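Local coordinates for aminopeptidase (Aneurinibacillus sp. AM-1, PDB 5IB9), which probably acts as a zinc-dependent exopeptidase of the M28 family, removing amino acids from the N-termini of peptides, at residues 37-48 / 202-210. Residues are numbered along the deposited sequence; the frame is centred on the assembly and turned at random.
Sequences ELKAVRYIEQQF and TSHNVIATK. With ZN (zinc ion), chain G.
Ala-208 pushes its methyl against the face of the Phe-48 ring, a close CH-pi contact in which CB lies 3.4 Å from the ring centroid, displaced toward CG and CD1. The two segments run almost parallel (3°), and Val-206 fills the middle of their interface: CG1 reaches the ring edge at Phe-48 CD2 (3.9 Å) and also meets Ile-44 CG2, while CG2 turns to Val-41 CG1 (3.8 Å). Cutting Phe-48 back to an alanine is likely to strip the cover from the Ala-208 methyl, take the ring edge from Val-206 CG1 and open a gap toward Leu-249 of helix 238-256. In this M28-type peptidase domain, helix 35-50 lies over one face of the sheet in which strand 202-210 pairs antiparallel with 55-66 and 263-269. Past Val-41, whose CG2 still touches His-204 CB, buried polar links take over. Ser-203 OG donates to Glu-37 OE1 (2.7 Å) from the syn side but 25° out of the carboxylate plane; the same oxygen accepts from Gly-33 N and from a water held by His-204 ND1. With CG anti to its carbonyl carbon (chi1 -53°), His-204 offers NE2 to a zinc ion (2.0 Å) that also takes water ligands and Glu-288 of the second subunit. On this solvent side exposed Leu-38 adds just CD1, 3.8 Å from His-204 CE1.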
loop_
_atom_site.group_PDB
_atom_site.type_symbol
_atom_site.label_atom_id
_atom_site.label_comp_id
_atom_site.label_asym_id
_atom_site.label_seq_id
_atom_site.Cartn_x
_atom_site.Cartn_y
_atom_site.Cartn_z
ATOM N N GLU A 37 -7.664 -14.442 14.369
ATOM C CA GLU A 37 -8.143 -13.087 13.829
ATOM C C GLU A 37 -9.209 -13.346 12.826
ATOM O O GLU A 37 -10.176 -12.578 12.830
ATOM C CB GLU A 37 -6.993 -12.282 13.209
ATOM C CG GLU A 37 -7.425 -10.818 13.119
ATOM C CD GLU A 37 -6.521 -9.981 12.278
ATOM O OE1 GLU A 37 -6.036 -10.513 11.221
ATOM O OE2 GLU A 37 -6.304 -8.771 12.640
ATOM N N LEU A 38 -9.062 -14.391 11.990
ATOM C CA LEU A 38 -10.129 -14.679 11.027
ATOM C C LEU A 38 -11.449 -15.026 11.704
ATOM O O LEU A 38 -12.549 -14.542 11.310
ATOM C CB LEU A 38 -9.705 -15.804 10.096
ATOM C CG LEU A 38 -10.666 -16.053 8.936
ATOM C CD1 LEU A 38 -10.739 -14.912 8.028
ATOM C CD2 LEU A 38 -10.228 -17.343 8.195
ATOM N N LYS A 39 -11.391 -15.807 12.806
ATOM C CA LYS A 39 -12.573 -16.059 13.538
ATOM C C LYS A 39 -13.257 -14.790 14.090
ATOM O O LYS A 39 -14.494 -14.647 14.140
ATOM C CB LYS A 39 -12.175 -17.030 14.684
ATOM C CG LYS A 39 -13.285 -17.185 15.687
ATOM C CD LYS A 39 -12.816 -17.884 17.081
ATOM C CE LYS A 39 -12.170 -19.153 16.700
ATOM N NZ LYS A 39 -11.447 -19.726 17.929
ATOM N N ALA A 40 -12.423 -13.866 14.542
ATOM C CA ALA A 40 -12.954 -12.598 15.063
ATOM C C ALA A 40 -13.679 -11.786 13.939
ATOM O O ALA A 40 -14.729 -11.184 14.140
ATOM C CB ALA A 40 -11.821 -11.739 15.703
ATOM N N VAL A 41 -12.959 -11.738 12.798
ATOM C CA VAL A 41 -13.549 -11.059 11.608
ATOM C C VAL A 41 -14.932 -11.635 11.301
ATOM O O VAL A 41 -15.897 -10.879 11.108
ATOM C CB VAL A 41 -12.578 -11.192 10.420
ATOM C CG1 VAL A 41 -13.330 -10.948 9.111
ATOM C CG2 VAL A 41 -11.413 -10.303 10.657
ATOM N N ARG A 42 -15.049 -12.997 11.291
ATOM C CA ARG A 42 -16.328 -13.567 11.014
ATOM C C ARG A 42 -17.342 -13.225 12.053
ATOM O O ARG A 42 -18.551 -13.016 11.778
ATOM C CB ARG A 42 -16.171 -15.087 10.906
ATOM C CG ARG A 42 -15.483 -15.506 9.621
ATOM C CD ARG A 42 -16.587 -15.779 8.629
ATOM N NE ARG A 42 -16.667 -14.585 7.820
ATOM C CZ ARG A 42 -15.828 -14.320 6.830
ATOM N NH1 ARG A 42 -14.851 -15.179 6.595
ATOM N NH2 ARG A 42 -15.999 -13.199 6.083
ATOM N N TYR A 43 -16.947 -13.254 13.337
ATOM C CA TYR A 43 -17.843 -12.967 14.429
ATOM C C TYR A 43 -18.368 -11.552 14.331
ATOM O O TYR A 43 -19.593 -11.275 14.517
ATOM C CB TYR A 43 -17.103 -13.232 15.744
ATOM C CG TYR A 43 -17.957 -12.904 16.967
ATOM C CD1 TYR A 43 -18.841 -13.830 17.537
ATOM C CD2 TYR A 43 -17.881 -11.602 17.573
ATOM C CE1 TYR A 43 -19.627 -13.513 18.699
ATOM C CE2 TYR A 43 -18.652 -11.261 18.690
ATOM C CZ TYR A 43 -19.451 -12.264 19.292
ATOM O OH TYR A 43 -20.175 -11.946 20.425
ATOM N N ILE A 44 -17.392 -10.610 14.157
ATOM C CA ILE A 44 -17.707 -9.159 14.010
ATOM C C ILE A 44 -18.684 -8.925 12.855
ATOM O O ILE A 44 -19.739 -8.272 13.061
ATOM C CB ILE A 44 -16.437 -8.338 13.957
ATOM C CG1 ILE A 44 -15.778 -8.489 15.350
ATOM C CG2 ILE A 44 -16.791 -6.832 13.679
ATOM C CD1 ILE A 44 -14.296 -8.089 15.316
ATOM N N GLU A 45 -18.364 -9.545 11.732
ATOM C CA GLU A 45 -19.271 -9.398 10.571
ATOM C C GLU A 45 -20.673 -9.891 10.921
ATOM O O GLU A 45 -21.688 -9.179 10.612
ATOM C CB GLU A 45 -18.616 -10.281 9.456
ATOM C CG GLU A 45 -19.684 -10.443 8.333
ATOM C CD GLU A 45 -19.171 -11.394 7.242
ATOM O OE1 GLU A 45 -18.117 -11.978 7.353
ATOM O OE2 GLU A 45 -19.984 -11.509 6.322
ATOM N N GLN A 46 -20.791 -11.046 11.569
ATOM C CA GLN A 46 -22.105 -11.586 11.967
ATOM C C GLN A 46 -22.850 -10.674 12.873
ATOM O O GLN A 46 -24.061 -10.499 12.716
ATOM C CB GLN A 46 -21.954 -12.973 12.585
ATOM C CG GLN A 46 -23.317 -13.552 13.078
ATOM C CD GLN A 46 -24.342 -13.656 11.972
ATOM O OE1 GLN A 46 -24.017 -13.861 10.763
ATOM N NE2 GLN A 46 -25.601 -13.583 12.374
ATOM N N GLN A 47 -22.135 -10.070 13.825
ATOM C CA GLN A 47 -22.868 -9.190 14.741
ATOM C C GLN A 47 -23.409 -7.980 14.021
ATOM O O GLN A 47 -24.593 -7.596 14.162
ATOM C CB GLN A 47 -22.040 -8.703 15.926
ATOM C CG GLN A 47 -21.459 -9.834 16.761
ATOM C CD GLN A 47 -22.306 -11.100 16.927
ATOM O OE1 GLN A 47 -21.868 -12.201 16.441
ATOM N NE2 GLN A 47 -23.473 -10.977 17.543
ATOM N N PHE A 48 -22.587 -7.369 13.147
ATOM C CA PHE A 48 -23.117 -6.243 12.459
ATOM C C PHE A 48 -24.308 -6.630 11.585
ATOM O O PHE A 48 -25.259 -5.887 11.487
ATOM C CB PHE A 48 -22.066 -5.635 11.502
ATOM C CG PHE A 48 -20.978 -4.759 12.167
ATOM C CD1 PHE A 48 -21.257 -3.670 12.962
ATOM C CD2 PHE A 48 -19.618 -5.085 11.922
ATOM C CE1 PHE A 48 -20.252 -2.818 13.463
ATOM C CE2 PHE A 48 -18.624 -4.200 12.393
ATOM C CZ PHE A 48 -18.954 -3.113 13.165
ATOM N N THR A 202 -2.441 -12.621 5.472
ATOM C CA THR A 202 -3.573 -11.775 5.050
ATOM C C THR A 202 -4.402 -11.481 6.304
ATOM O O THR A 202 -4.718 -12.364 7.117
ATOM C CB THR A 202 -4.509 -12.610 4.132
ATOM O OG1 THR A 202 -3.747 -12.983 2.972
ATOM C CG2 THR A 202 -5.684 -11.760 3.625
ATOM N N SER A 203 -4.663 -10.227 6.482
ATOM C CA SER A 203 -5.614 -9.789 7.502
ATOM C C SER A 203 -6.805 -9.040 6.845
ATOM O O SER A 203 -6.949 -9.047 5.591
ATOM C CB SER A 203 -4.842 -8.896 8.514
ATOM O OG SER A 203 -5.632 -8.394 9.613
ATOM N N HIS A 204 -7.679 -8.516 7.670
ATOM C CA HIS A 204 -8.917 -7.902 7.155
ATOM C C HIS A 204 -9.377 -6.764 8.020
ATOM O O HIS A 204 -9.143 -6.751 9.230
ATOM C CB HIS A 204 -10.043 -8.925 7.201
ATOM C CG HIS A 204 -9.752 -10.241 6.541
ATOM N ND1 HIS A 204 -8.982 -11.249 7.106
ATOM C CD2 HIS A 204 -10.064 -10.659 5.293
ATOM C CE1 HIS A 204 -8.821 -12.221 6.208
ATOM N NE2 HIS A 204 -9.532 -11.919 5.143
ATOM N N ASN A 205 -10.144 -5.832 7.388
ATOM C CA ASN A 205 -10.970 -4.848 8.100
ATOM C C ASN A 205 -12.424 -5.229 7.881
ATOM O O ASN A 205 -12.782 -5.686 6.808
ATOM C CB ASN A 205 -10.725 -3.430 7.554
ATOM C CG ASN A 205 -9.260 -3.076 7.577
ATOM O OD1 ASN A 205 -8.627 -3.230 8.614
ATOM N ND2 ASN A 205 -8.801 -2.397 6.559
ATOM N N VAL A 206 -13.250 -4.964 8.877
ATOM C CA VAL A 206 -14.705 -5.251 8.794
ATOM C C VAL A 206 -15.399 -3.906 8.861
ATOM O O VAL A 206 -15.199 -3.125 9.782
ATOM C CB VAL A 206 -15.189 -6.133 9.959
ATOM C CG1 VAL A 206 -16.715 -6.343 9.689
ATOM C CG2 VAL A 206 -14.437 -7.453 9.979
ATOM N N ILE A 207 -16.210 -3.621 7.814
ATOM C CA ILE A 207 -16.748 -2.260 7.664
ATOM C C ILE A 207 -18.298 -2.324 7.553
ATOM O O ILE A 207 -18.840 -2.993 6.655
ATOM C CB ILE A 207 -16.249 -1.587 6.404
ATOM C CG1 ILE A 207 -14.727 -1.476 6.416
ATOM C CG2 ILE A 207 -16.874 -0.151 6.239
ATOM C CD1 ILE A 207 -14.133 -2.125 5.210
ATOM N N ALA A 208 -19.046 -1.654 8.445
ATOM C CA ALA A 208 -20.542 -1.691 8.465
ATOM C C ALA A 208 -20.987 -0.254 8.369
ATOM O O ALA A 208 -20.573 0.559 9.124
ATOM C CB ALA A 208 -21.033 -2.315 9.851
ATOM N N THR A 209 -21.828 0.029 7.384
ATOM C CA THR A 209 -22.179 1.447 7.096
ATOM C C THR A 209 -23.678 1.618 7.287
ATOM O O THR A 209 -24.433 0.822 6.699
ATOM C CB THR A 209 -21.764 1.778 5.678
ATOM O OG1 THR A 209 -20.321 1.684 5.549
ATOM C CG2 THR A 209 -22.202 3.246 5.371
ATOM N N LYS A 210 -24.032 2.649 8.005
ATOM C CA LYS A 210 -25.408 3.107 8.099
ATOM C C LYS A 210 -25.567 4.367 7.210
ATOM O O LYS A 210 -25.008 5.428 7.463
ATOM C CB LYS A 210 -25.750 3.449 9.548
ATOM C CG LYS A 210 -27.325 3.680 9.704
ATOM C CD LYS A 210 -27.662 4.257 11.035
ATOM C CE LYS A 210 -29.258 4.179 11.284
ATOM N NZ LYS A 210 -29.960 5.250 10.527
HETATM ZN ZN ZN G . -9.892 -13.209 3.624
HETATM O O HOH W 1 -7.903 -11.792 9.589
HETATM O O HOH W 2 -11.094 -14.676 4.055
HETATM O O HOH W 3 -8.457 -14.061 2.574
HETATM O O HOH W 4 -7.757 -14.517 3.496
HETATM O O HOH W 5 -9.339 -15.107 4.280
#